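Side-chain contacts in putative oxidoreductase (PDB 3NX4), which binds NADP and probably reduces acryloyl-CoA with NADPH, as a medium-chain dehydrogenase/reductase with a GroES-like part and a Rossmann-type nucleotide-binding part: residues R76-A79 / G80-V83; S178-E181 / S182-G185; H184-L187 / K188-G191; E203-P206 / L207-Q210; L300-A303 / P304-A307. All blocks are in the same frame, centred on the assembly; numbering follows the deposited sequence.

How the contacts relate
All five contacts are local, each within one continuous run of eight residues. Contacts 1 and 4 lie at the surface, contact 1 in a loop that runs into strand 82-86, contact 4 in a loop; in each a side-chain oxygen takes up a backbone N-H, from a glutamine amide in 76-83 and a glutamate carboxylate in 203-210. Contacts 2, 3 and 5 are partly buried and belong to the starts and ends of helices. Contacts 2 and 3 share H184 and G185 on helix 184-190 and touch through S178 and L187; the first is polar and grips the 2'-phosphate of NADP, the second is mainly helix bonding and apolar packing. Contact 5 opens helix 303-311.

Contact 1: residues R76-A79 / G80-V83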
loop_
_atom_site.group_PDB
_atom_site.type_symbol
_atom_site.label_atom_id
_atom_site.label_comp_id
_atom_site.label_asym_id
_atom_site.label_seq_id
_atom_site.Cartn_x
_atom_site.Cartn_y
_atom_site.Cartn_z
ATOM N N ARG A 76 6.135 35.319 10.214
ATOM C CA ARG A 76 4.868 34.807 9.684
ATOM C C ARG A 76 3.718 34.868 10.696
ATOM O O ARG A 76 2.557 34.653 10.340
ATOM C CB ARG A 76 5.031 33.370 9.182
ATOM C CG ARG A 76 6.004 33.213 8.028
ATOM C CD ARG A 76 6.307 31.740 7.807
ATOM N NE ARG A 76 7.064 31.190 8.925
ATOM C CZ ARG A 76 7.443 29.921 9.026
ATOM N NH1 ARG A 76 7.125 29.050 8.076
ATOM N NH2 ARG A 76 8.133 29.521 10.085
ATOM N N PHE A 77 4.039 35.153 11.954
ATOM C CA PHE A 77 3.025 35.199 13.005
ATOM C C PHE A 77 3.115 36.478 13.819
ATOM O O PHE A 77 4.201 37.038 14.000
ATOM C CB PHE A 77 3.125 33.960 13.900
ATOM C CG PHE A 77 2.943 32.676 13.146
ATOM C CD1 PHE A 77 1.681 32.156 12.943
ATOM C CD2 PHE A 77 4.036 32.018 12.595
ATOM C CE1 PHE A 77 1.508 30.986 12.218
ATOM C CE2 PHE A 77 3.871 30.845 11.877
ATOM C CZ PHE A 77 2.602 30.327 11.689
ATOM N N HIS A 78 1.968 36.953 14.295
ATOM C CA HIS A 78 1.931 38.218 15.022
ATOM C C HIS A 78 1.091 38.103 16.290
ATOM O O HIS A 78 0.263 37.194 16.421
ATOM C CB HIS A 78 1.408 39.344 14.124
ATOM C CG HIS A 78 -0.028 39.189 13.728
ATOM N ND1 HIS A 78 -0.431 38.376 12.690
ATOM C CD2 HIS A 78 -1.156 39.748 14.227
ATOM C CE1 HIS A 78 -1.746 38.437 12.570
ATOM N NE2 HIS A 78 -2.210 39.261 13.493
ATOM N N ALA A 79 1.311 39.019 17.226
ATOM C CA ALA A 79 0.547 39.023 18.463
ATOM C C ALA A 79 -0.940 39.191 18.164
ATOM O O ALA A 79 -1.329 40.041 17.368
ATOM C CB ALA A 79 1.038 40.130 19.396
ATOM N N GLY A 80 -1.767 38.377 18.805
ATOM C CA GLY A 80 -3.204 38.437 18.597
ATOM C C GLY A 80 -3.737 37.445 17.570
ATOM O O GLY A 80 -4.944 37.249 17.452
ATOM N N GLN A 81 -2.835 36.810 16.830
ATOM C CA GLN A 81 -3.231 35.889 15.767
ATOM C C GLN A 81 -3.752 34.561 16.327
ATOM O O GLN A 81 -3.157 34.009 17.251
ATOM C CB GLN A 81 -2.039 35.634 14.837
ATOM C CG GLN A 81 -2.396 34.889 13.577
ATOM C CD GLN A 81 -1.226 34.740 12.619
ATOM O OE1 GLN A 81 -0.211 35.422 12.745
ATOM N NE2 GLN A 81 -1.370 33.845 11.650
ATOM N N GLU A 82 -4.858 34.060 15.771
ATOM C CA GLU A 82 -5.368 32.729 16.110
ATOM C C GLU A 82 -4.618 31.634 15.344
ATOM O O GLU A 82 -4.493 31.703 14.117
ATOM C CB GLU A 82 -6.870 32.624 15.804
ATOM C CG GLU A 82 -7.762 33.581 16.607
ATOM C CD GLU A 82 -7.837 33.228 18.084
ATOM O OE1 GLU A 82 -8.108 32.049 18.414
ATOM O OE2 GLU A 82 -7.626 34.133 18.918
ATOM N N VAL A 83 -4.136 30.621 16.064
ATOM C CA VAL A 83 -3.369 29.531 15.451
ATOM C C VAL A 83 -3.733 28.164 16.022
ATOM O O VAL A 83 -4.352 28.056 17.083
ATOM C CB VAL A 83 -1.850 29.719 15.661
ATOM C CG1 VAL A 83 -1.369 31.003 14.988
ATOM C CG2 VAL A 83 -1.527 29.727 17.158
HETATM O O HOH W 1 0.445 33.222 9.496
#
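Q81 reaches back across the turn because its CG stands anti to the backbone N (chi1 -170°) and the chain beyond stays extended (chi2 176°), which carries the amide to H78 and F77. There OE1 accepts the backbone N-H of H78 (N to OE1 3.1 Å), the donor lying in the plane of the amide carbonyl. The return bond, Q81 N to H78 O, also measures 3.1 Å and closes a type II beta turn from H78 to Q81, with G80 at positive phi. H78 folds its imidazole over the Q81 chain, with CG between the backbone N and the carbonyl carbon (chi1 66°). Q81 CB consequently lies over one ring face, a CH-pi contact of 3.8 Å from CB to the ring centroid of H78. On the other flank Q81 NE2 comes within 3.7 Å of F77 CD1, and a water accepts from NE2 while donating to R76 O. The amide is thus fixed at both ends. F77 CD1 also meets V83 CG1 at 3.8 Å. The turn ends the loop that joins strand 64-72 to its antiparallel neighbour 82-86: Q81 and V83 pack on V69, and L109 covers F77 and V83.

Contact 2: residues S178-E181 / S182-G185; sequences SGRE and STHG. With NAP (NADP nicotinamide-adenine-dinucleotide phosphate), chain C.
R180 and T183 cross at about a right angle, the methyl CG2 of T183 lying over one face of the R180 guanidinium, 3.6 Å from CZ of R180 and set toward the rim. The guanidinium edge is turned to the NADP 2'-phosphate, where R180 NE donates to O3X of NADP at 2.7 Å. Two further donors divide the other phosphate oxygens: G179 N gives a nearly straight bond to O2X (171°), and S178 OG a very short one to O1X. Three donors on one phosphate are consistent with a preference for NADP over NAD. S178 OG also accepts from R180 N, at 3.1 Å, forming an ST turn that ties the phosphate-binding loop together. A chi1 of 67° sets T183 OG1 between its backbone N and carbonyl carbon, where it donates to R180 O at 2.9 Å in the carbonyl plane, while T183 N approaches the same oxygen from above that plane. Next along the chain, H184 lays one ring face against E181: CA of E181 stands 4.0 Å from the H184 ring centroid, and the carboxylate is inclined 43° to the ring. A water joins H184 NE2 to S178 O. The loop runs from the end of strand 174-178 into helix 184-190; S156 and V315 O take the R180 NH2 group, and T183 packs on S156 and Q316.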
loop_
_atom_site.group_PDB
_atom_site.type_symbol
_atom_site.label_atom_id
_atom_site.label_comp_id
_atom_site.label_asym_id
_atom_site.label_seq_id
_atom_site.Cartn_x
_atom_site.Cartn_y
_atom_site.Cartn_z
ATOM N N SER A 178 -17.198 -2.074 14.911
ATOM C CA SER A 178 -16.977 -1.749 16.318
ATOM C C SER A 178 -17.046 -3.014 17.170
ATOM O O SER A 178 -17.819 -3.916 16.880
ATOM C CB SER A 178 -18.035 -0.745 16.794
ATOM O OG SER A 178 -17.903 -0.468 18.179
ATOM N N GLY A 179 -16.247 -3.076 18.227
ATOM C CA GLY A 179 -16.319 -4.204 19.141
ATOM C C GLY A 179 -17.259 -3.924 20.311
ATOM O O GLY A 179 -17.307 -4.692 21.270
ATOM N N ARG A 180 -18.012 -2.827 20.236
ATOM C CA ARG A 180 -18.928 -2.477 21.324
ATOM C C ARG A 180 -20.343 -2.203 20.829
ATOM O O ARG A 180 -20.579 -1.245 20.096
ATOM C CB ARG A 180 -18.413 -1.249 22.091
ATOM C CG ARG A 180 -17.073 -1.444 22.800
ATOM C CD ARG A 180 -16.653 -0.170 23.552
ATOM N NE ARG A 180 -16.322 0.920 22.632
ATOM C CZ ARG A 180 -16.366 2.216 22.945
ATOM N NH1 ARG A 180 -16.744 2.606 24.159
ATOM N NH2 ARG A 180 -16.049 3.126 22.034
ATOM N N GLU A 181 -21.291 -3.031 21.253
ATOM C CA GLU A 181 -22.680 -2.839 20.882
ATOM C C GLU A 181 -23.233 -1.467 21.330
ATOM O O GLU A 181 -24.172 -0.935 20.741
ATOM C CB GLU A 181 -23.521 -3.951 21.503
ATOM C CG GLU A 181 -24.925 -4.007 20.980
ATOM C CD GLU A 181 -24.980 -4.657 19.623
ATOM O OE1 GLU A 181 -24.004 -5.350 19.273
ATOM O OE2 GLU A 181 -25.989 -4.473 18.909
ATOM N N SER A 182 -22.649 -0.898 22.372
ATOM C CA SER A 182 -23.178 0.343 22.929
ATOM C C SER A 182 -22.955 1.557 22.025
ATOM O O SER A 182 -23.573 2.609 22.221
ATOM C CB SER A 182 -22.583 0.603 24.311
ATOM O OG SER A 182 -21.185 0.814 24.240
ATOM N N THR A 183 -22.068 1.417 21.040
ATOM C CA THR A 183 -21.727 2.534 20.160
ATOM C C THR A 183 -22.606 2.580 18.912
ATOM O O THR A 183 -22.487 3.499 18.103
ATOM C CB THR A 183 -20.273 2.421 19.633
ATOM O OG1 THR A 183 -20.185 1.281 18.768
ATOM C CG2 THR A 183 -19.285 2.268 20.773
ATOM N N HIS A 184 -23.471 1.587 18.725
ATOM C CA HIS A 184 -24.163 1.471 17.435
ATOM C C HIS A 184 -25.062 2.655 17.079
ATOM O O HIS A 184 -25.069 3.103 15.930
ATOM C CB HIS A 184 -24.914 0.138 17.314
ATOM C CG HIS A 184 -24.003 -1.042 17.178
ATOM N ND1 HIS A 184 -24.408 -2.246 16.640
ATOM C CD2 HIS A 184 -22.697 -1.196 17.504
ATOM C CE1 HIS A 184 -23.394 -3.091 16.644
ATOM N NE2 HIS A 184 -22.345 -2.481 17.167
ATOM N N GLY A 185 -25.825 3.152 18.050
ATOM C CA GLY A 185 -26.684 4.297 17.805
ATOM C C GLY A 185 -25.868 5.535 17.457
ATOM O O GLY A 185 -26.228 6.322 16.581
HETATM P PA NAP C . -9.487 5.892 19.795
HETATM O O1A NAP C . -10.387 7.052 19.913
HETATM O O2A NAP C . -9.100 5.198 21.033
HETATM O O5B NAP C . -10.066 4.857 18.724
HETATM C C5B NAP C . -9.541 3.559 18.683
HETATM C C4B NAP C . -10.737 2.650 18.440
HETATM O O4B NAP C . -10.271 1.357 18.170
HETATM C C3B NAP C . -11.648 2.542 19.665
HETATM O O3B NAP C . -12.688 3.497 19.601
HETATM C C2B NAP C . -12.203 1.135 19.547
HETATM O O2B NAP C . -13.347 1.207 18.730
HETATM C C1B NAP C . -11.130 0.395 18.768
HETATM N N9A NAP C . -10.301 -0.450 19.640
HETATM C C8A NAP C . -9.735 -0.108 20.843
HETATM N N7A NAP C . -9.029 -1.175 21.291
HETATM C C5A NAP C . -9.126 -2.173 20.390
HETATM C C6A NAP C . -8.612 -3.463 20.350
HETATM N N6A NAP C . -7.855 -3.930 21.335
HETATM N N1A NAP C . -8.891 -4.263 19.270
HETATM C C2A NAP C . -9.679 -3.794 18.240
HETATM N N3A NAP C . -10.196 -2.515 18.285
HETATM C C4A NAP C . -9.922 -1.725 19.345
HETATM O O3 NAP C . -8.111 6.357 19.085
HETATM P PN NAP C . -7.863 7.491 17.982
HETATM O O1N NAP C . -7.372 8.733 18.621
HETATM O O2N NAP C . -9.080 7.540 17.140
HETATM O O5D NAP C . -6.657 6.783 17.181
HETATM C C5D NAP C . -6.911 5.565 16.521
HETATM C C4D NAP C . -5.594 4.897 16.162
HETATM O O4D NAP C . -4.935 5.704 15.216
HETATM C C3D NAP C . -4.667 4.795 17.361
HETATM O O3D NAP C . -3.938 3.589 17.276
HETATM C C2D NAP C . -3.727 5.967 17.200
HETATM O O2D NAP C . -2.462 5.696 17.753
HETATM C C1D NAP C . -3.652 6.055 15.690
HETATM N N1N NAP C . -3.303 7.387 15.180
HETATM C C2N NAP C . -2.156 7.510 14.449
HETATM C C3N NAP C . -1.771 8.735 13.913
HETATM C C7N NAP C . -0.841 8.700 12.732
HETATM O O7N NAP C . 0.089 9.735 12.537
HETATM N N7N NAP C . -0.924 7.673 11.894
HETATM C C4N NAP C . -2.581 9.850 14.130
HETATM C C5N NAP C . -3.759 9.712 14.877
HETATM C C6N NAP C . -4.114 8.465 15.389
HETATM P P2B NAP C . -14.616 0.233 18.993
HETATM O O1X NAP C . -15.768 0.794 18.204
HETATM O O2X NAP C . -14.293 -1.160 18.509
HETATM O O3X NAP C . -14.910 0.239 20.469
HETATM O O HOH W 2 -20.478 -4.309 17.632
HETATM O O HOH W 3 -26.317 1.427 20.611
#

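Contact 3: residues H184-L187 / K188-G191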
loop_
_atom_site.group_PDB
_atom_site.type_symbol
_atom_site.label_atom_id
_atom_site.label_comp_id
_atom_site.label_asym_id
_atom_site.label_seq_id
_atom_site.Cartn_x
_atom_site.Cartn_y
_atom_site.Cartn_z
ATOM N N HIS A 184 -23.471 1.587 18.725
ATOM C CA HIS A 184 -24.163 1.471 17.435
ATOM C C HIS A 184 -25.062 2.655 17.079
ATOM O O HIS A 184 -25.069 3.103 15.930
ATOM C CB HIS A 184 -24.914 0.138 17.314
ATOM C CG HIS A 184 -24.003 -1.042 17.178
ATOM N ND1 HIS A 184 -24.408 -2.246 16.640
ATOM C CD2 HIS A 184 -22.697 -1.196 17.504
ATOM C CE1 HIS A 184 -23.394 -3.091 16.644
ATOM N NE2 HIS A 184 -22.345 -2.481 17.167
ATOM N N GLY A 185 -25.825 3.152 18.050
ATOM C CA GLY A 185 -26.684 4.297 17.805
ATOM C C GLY A 185 -25.868 5.535 17.457
ATOM O O GLY A 185 -26.228 6.322 16.581
ATOM N N TYR A 186 -24.755 5.709 18.154
ATOM C CA TYR A 186 -23.879 6.839 17.921
ATOM C C TYR A 186 -23.315 6.757 16.494
ATOM O O TYR A 186 -23.288 7.753 15.773
ATOM C CB TYR A 186 -22.772 6.846 18.979
ATOM C CG TYR A 186 -21.587 7.735 18.668
ATOM C CD1 TYR A 186 -21.665 9.118 18.825
ATOM C CD2 TYR A 186 -20.378 7.191 18.252
ATOM C CE1 TYR A 186 -20.570 9.934 18.552
ATOM C CE2 TYR A 186 -19.279 8.003 17.966
ATOM C CZ TYR A 186 -19.383 9.365 18.122
ATOM O OH TYR A 186 -18.289 10.159 17.852
ATOM N N LEU A 187 -22.896 5.565 16.076
ATOM C CA LEU A 187 -22.322 5.391 14.733
ATOM C C LEU A 187 -23.361 5.651 13.646
ATOM O O LEU A 187 -23.062 6.282 12.625
ATOM C CB LEU A 187 -21.720 3.987 14.565
ATOM C CG LEU A 187 -20.475 3.697 15.402
ATOM C CD1 LEU A 187 -20.112 2.222 15.341
ATOM C CD2 LEU A 187 -19.298 4.578 14.961
ATOM N N LYS A 188 -24.585 5.174 13.867
ATOM C CA LYS A 188 -25.677 5.462 12.946
ATOM C C LYS A 188 -25.903 6.970 12.822
ATOM O O LYS A 188 -26.124 7.485 11.722
ATOM C CB LYS A 188 -26.971 4.751 13.375
ATOM C CG LYS A 188 -26.921 3.228 13.175
ATOM C CD LYS A 188 -28.177 2.543 13.741
ATOM C CE LYS A 188 -28.043 1.013 13.806
ATOM N NZ LYS A 188 -27.988 0.359 12.463
ATOM N N SER A 189 -25.822 7.683 13.942
ATOM C CA SER A 189 -26.080 9.122 13.915
ATOM C C SER A 189 -24.972 9.889 13.172
ATOM O O SER A 189 -25.219 10.957 12.610
ATOM C CB SER A 189 -26.272 9.684 15.329
ATOM O OG SER A 189 -25.030 9.800 16.003
ATOM N N LEU A 190 -23.759 9.344 13.176
ATOM C CA LEU A 190 -22.643 9.932 12.427
ATOM C C LEU A 190 -22.776 9.717 10.918
ATOM O O LEU A 190 -22.140 10.419 10.117
ATOM C CB LEU A 190 -21.313 9.360 12.905
ATOM C CG LEU A 190 -20.791 9.788 14.272
ATOM C CD1 LEU A 190 -19.543 8.989 14.609
ATOM C CD2 LEU A 190 -20.486 11.271 14.275
ATOM N N GLY A 191 -23.595 8.737 10.541
ATOM C CA GLY A 191 -23.872 8.460 9.140
ATOM C C GLY A 191 -23.512 7.060 8.660
ATOM O O GLY A 191 -23.612 6.772 7.464
#
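H184-G191 spans the whole short helix 184-190 and the residue that ends it, and its two halves are joined by successive i to i+4 bonds: K188 N to H184 O, S189 N to G185 O and L190 N to Y186 O, from 3.0 to 3.1 Å between the named atoms. G191 leaves the helix with phi 121° and, bonding back into the last turn, completes a Schellman motif; its N donates to K188 O at 3.1 Å and weakly to L187 O. Glycine accepts this backbone shape readily, since a CB would crowd the carbonyl oxygen before it. Among the side chains, S189 puts OG between its own backbone N and carbonyl carbon (chi1 76°), where it donates to Y186 O at 2.7 Å. That oxygen therefore serves two donors, S189 OG and L190 N. With CG trans to its N (chi1 165°), the Y186 ring projects from the helix flank, and L190 one turn on reaches up to it. CD1 of L190 touches CE2 of Y186 at 3.5 Å, and CG of L190 lies over one face of the ring, toward the rim. Y186 OH is hydrogen-bonded to S161 OG on helix 158-169, and L190 continues onto S161, V164 and, on helix 288-294, F290. L187 packs on A155 in the loop after strand 150-152 and near S178; the helix is the crossover of the beta-alpha-beta unit 174-178, 184-190, 194-197. The chemistry implies a helix end whose last carbonyls are met by a serine hydroxyl and a glycine N-H, while a tyrosine combines apolar packing with one polar tether.

Contact 4: residues E203-P206 / L207-Q210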
loop_
_atom_site.group_PDB
_atom_site.type_symbol
_atom_site.label_atom_id
_atom_site.label_comp_id
_atom_site.label_asym_id
_atom_site.label_seq_id
_atom_site.Cartn_x
_atom_site.Cartn_y
_atom_site.Cartn_z
ATOM N N GLU A 203 -10.501 -14.424 12.537
ATOM C CA GLU A 203 -9.754 -15.346 11.673
ATOM C C GLU A 203 -10.030 -15.004 10.215
ATOM O O GLU A 203 -11.089 -14.467 9.895
ATOM C CB GLU A 203 -10.146 -16.804 11.946
ATOM C CG GLU A 203 -9.761 -17.315 13.326
ATOM C CD GLU A 203 -10.862 -17.118 14.350
ATOM O OE1 GLU A 203 -12.016 -16.851 13.942
ATOM O OE2 GLU A 203 -10.574 -17.232 15.562
ATOM N N SER A 204 -9.087 -15.310 9.328
ATOM C CA SER A 204 -9.279 -15.039 7.911
ATOM C C SER A 204 -8.391 -15.910 7.019
ATOM O O SER A 204 -7.329 -16.365 7.438
ATOM C CB SER A 204 -9.016 -13.562 7.594
ATOM O OG SER A 204 -7.653 -13.231 7.780
ATOM N N ARG A 205 -8.847 -16.125 5.790
ATOM C CA ARG A 205 -8.047 -16.766 4.756
ATOM C C ARG A 205 -7.215 -15.671 4.064
ATOM O O ARG A 205 -7.472 -14.478 4.259
ATOM C CB ARG A 205 -8.956 -17.437 3.730
ATOM C CG ARG A 205 -10.002 -18.362 4.305
ATOM C CD ARG A 205 -9.362 -19.577 4.928
ATOM N NE ARG A 205 -10.357 -20.579 5.315
ATOM C CZ ARG A 205 -10.050 -21.745 5.872
ATOM N NH1 ARG A 205 -8.778 -22.037 6.110
ATOM N NH2 ARG A 205 -11.007 -22.610 6.196
ATOM N N PRO A 206 -6.217 -16.068 3.254
ATOM C CA PRO A 206 -5.421 -15.047 2.563
ATOM C C PRO A 206 -6.296 -14.175 1.681
ATOM O O PRO A 206 -6.042 -12.969 1.576
ATOM C CB PRO A 206 -4.442 -15.875 1.730
ATOM C CG PRO A 206 -4.281 -17.147 2.540
ATOM C CD PRO A 206 -5.659 -17.422 3.070
ATOM N N LEU A 207 -7.300 -14.786 1.055
ATOM C CA LEU A 207 -8.302 -14.064 0.272
ATOM C C LEU A 207 -9.702 -14.445 0.750
ATOM O O LEU A 207 -10.022 -15.631 0.866
ATOM C CB LEU A 207 -8.163 -14.387 -1.226
ATOM C CG LEU A 207 -6.934 -13.845 -1.967
ATOM C CD1 LEU A 207 -6.994 -14.258 -3.430
ATOM C CD2 LEU A 207 -6.816 -12.315 -1.834
ATOM N N GLU A 208 -10.523 -13.437 1.029
ATOM C CA GLU A 208 -11.925 -13.623 1.405
ATOM C C GLU A 208 -12.790 -13.061 0.281
ATOM O O GLU A 208 -12.271 -12.577 -0.724
ATOM C CB GLU A 208 -12.232 -12.863 2.696
ATOM C CG GLU A 208 -11.445 -13.329 3.922
ATOM C CD GLU A 208 -12.061 -14.549 4.573
ATOM O OE1 GLU A 208 -13.131 -14.989 4.102
ATOM O OE2 GLU A 208 -11.475 -15.069 5.549
ATOM N N LYS A 209 -14.108 -13.095 0.448
ATOM C CA LYS A 209 -14.965 -12.502 -0.569
ATOM C C LYS A 209 -14.700 -11.001 -0.640
ATOM O O LYS A 209 -14.418 -10.365 0.376
ATOM C CB LYS A 209 -16.449 -12.765 -0.301
ATOM C CG LYS A 209 -17.351 -12.141 -1.361
ATOM C CD LYS A 209 -18.736 -12.765 -1.403
ATOM C CE LYS A 209 -19.610 -12.297 -0.255
ATOM N NZ LYS A 209 -21.015 -12.737 -0.470
ATOM N N GLN A 210 -14.762 -10.455 -1.848
ATOM C CA GLN A 210 -14.502 -9.038 -2.066
ATOM C C GLN A 210 -15.671 -8.214 -1.592
ATOM O O GLN A 210 -16.767 -8.347 -2.131
ATOM C CB GLN A 210 -14.260 -8.770 -3.555
ATOM C CG GLN A 210 -12.992 -9.425 -4.080
ATOM C CD GLN A 210 -12.808 -9.238 -5.582
ATOM O OE1 GLN A 210 -12.750 -8.119 -6.085
ATOM N NE2 GLN A 210 -12.740 -10.343 -6.299
#
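S204 meets E208 through carbon: OE2 of E208 lies 3.2 Å from CA and 3.5 Å from CB of S204. R205 follows with the one hydrogen bond between the two segments. Its backbone N donates to E208 OE2 at 2.8 Å and 166°, nearly straight, though the carboxylate oxygen is met from about 40° above its plane. E208 gets there by bending at chi2 (-82°), which folds the carboxylate back toward the chain. The R205 side chain first passes close to the following part of the loop, CB lying 3.5 Å from L207 O, then bends at chi2 and carries its guanidinium away; NE remains 5.6 Å from E208 OE2, too far for a salt bridge. P206 then turns the chain, and L207 packs its CD2 against the P206 carbonyl, 3.6 Å from P206 O. The P206 ring rests on M253 and on F246 of the second subunit, whereas L207 turns to L257 and R258 of helix 253-258. The E208 side chain also packs on K226 of helix 221-229. In this surface loop ahead of strand 212-217, the carboxylate thus ties down a main-chain N-H instead of pairing with the arginine beside it. The negative charge of E208 would probably be eased in part by that R205 N-H.

Contact 5: residues L300-A303 / P304-A307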
loop_
_atom_site.group_PDB
_atom_site.type_symbol
_atom_site.label_atom_id
_atom_site.label_comp_id
_atom_site.label_asym_id
_atom_site.label_seq_id
_atom_site.Cartn_x
_atom_site.Cartn_y
_atom_site.Cartn_z
ATOM N N LEU A 300 -8.602 20.443 32.267
ATOM C CA LEU A 300 -7.252 19.902 32.282
ATOM C C LEU A 300 -7.102 18.877 33.405
ATOM O O LEU A 300 -6.447 17.850 33.239
ATOM C CB LEU A 300 -6.229 21.028 32.441
ATOM C CG LEU A 300 -4.753 20.695 32.212
ATOM C CD1 LEU A 300 -4.527 20.144 30.823
ATOM C CD2 LEU A 300 -3.872 21.925 32.446
ATOM N N ALA A 301 -7.713 19.158 34.547
ATOM C CA ALA A 301 -7.602 18.270 35.700
ATOM C C ALA A 301 -8.185 16.880 35.429
ATOM O O ALA A 301 -7.792 15.902 36.065
ATOM C CB ALA A 301 -8.263 18.901 36.921
ATOM N N ASP A 302 -9.123 16.798 34.488
ATOM C CA ASP A 302 -9.766 15.532 34.138
ATOM C C ASP A 302 -8.924 14.697 33.175
ATOM O O ASP A 302 -9.249 13.538 32.910
ATOM C CB ASP A 302 -11.113 15.790 33.458
ATOM C CG ASP A 302 -12.148 16.379 34.390
ATOM O OD1 ASP A 302 -12.283 15.887 35.536
ATOM O OD2 ASP A 302 -12.842 17.328 33.962
ATOM N N ALA A 303 -7.869 15.285 32.621
ATOM C CA ALA A 303 -7.105 14.607 31.570
ATOM C C ALA A 303 -6.621 13.202 31.943
ATOM O O ALA A 303 -6.759 12.275 31.152
ATOM C CB ALA A 303 -5.934 15.473 31.085
ATOM N N PRO A 304 -6.043 13.039 33.144
ATOM C CA PRO A 304 -5.543 11.711 33.515
ATOM C C PRO A 304 -6.646 10.655 33.581
ATOM O O PRO A 304 -6.440 9.528 33.128
ATOM C CB PRO A 304 -4.932 11.950 34.896
ATOM C CG PRO A 304 -4.520 13.390 34.856
ATOM C CD PRO A 304 -5.635 14.066 34.118
ATOM N N LYS A 305 -7.799 11.024 34.132
ATOM C CA LYS A 305 -8.939 10.115 34.213
ATOM C C LYS A 305 -9.414 9.732 32.821
ATOM O O LYS A 305 -9.733 8.570 32.558
ATOM C CB LYS A 305 -10.086 10.761 34.993
ATOM C CG LYS A 305 -11.379 9.963 34.967
ATOM C CD LYS A 305 -12.428 10.563 35.895
ATOM C CE LYS A 305 -12.758 11.998 35.510
ATOM N NZ LYS A 305 -13.819 12.581 36.382
ATOM N N PHE A 306 -9.454 10.708 31.921
ATOM C CA PHE A 306 -9.927 10.429 30.571
ATOM C C PHE A 306 -8.920 9.630 29.751
ATOM O O PHE A 306 -9.312 8.821 28.909
ATOM C CB PHE A 306 -10.399 11.705 29.865
ATOM C CG PHE A 306 -11.836 12.034 30.144
ATOM C CD1 PHE A 306 -12.818 11.796 29.189
ATOM C CD2 PHE A 306 -12.215 12.530 31.384
ATOM C CE1 PHE A 306 -14.163 12.071 29.466
ATOM C CE2 PHE A 306 -13.557 12.807 31.674
ATOM C CZ PHE A 306 -14.531 12.578 30.714
ATOM N N ALA A 307 -7.630 9.834 30.009
ATOM C CA ALA A 307 -6.597 9.027 29.358
ATOM C C ALA A 307 -6.778 7.548 29.707
ATOM O O ALA A 307 -6.620 6.677 28.852
ATOM C CB ALA A 307 -5.208 9.505 29.747
#
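This is the N-terminal start of an alpha-helix, helix 303-311, entered from strand 295-299 through the short segment 300-302; that strand belongs to the sheet that also holds strand 318-322. Residues 300-302 already have helical backbone angles, and A303 N bonds back to L300 O at 3.0 Å. The first regular bonds then follow, F306 N to D302 O at 3.0 Å and A307 N to A303 O at 2.8 Å, both donors lying nearly on the extension of the carbonyl bond. P304 stands in the first turn, where its lack of an N-H costs no helix bond. Its ring is set beside the A303 methyl, CB of A303 and CD of P304 being 3.4 Å apart, the close approach inherent in a link to proline. A303 itself packs on L4, and L300 on L4, L98 and I323, while A307 faces A44, I47 and T48 of helix 41-48; one face of the helix start thus packs on strand 2-8 and helix 41-48. On the outer side D302 and K305 lie alongside one another, pointing the same way. K305 bends at chi3 (59°) and brings NZ toward D302 OD1, 3.7 Å away, a long salt bridge, whereas D302 OD2 is held by T299 OG1. F306 presents a ring edge to the D302 carbonyl: its CD2 approaches D302 O to 3.5 Å and D302 CB to 4.0 Å.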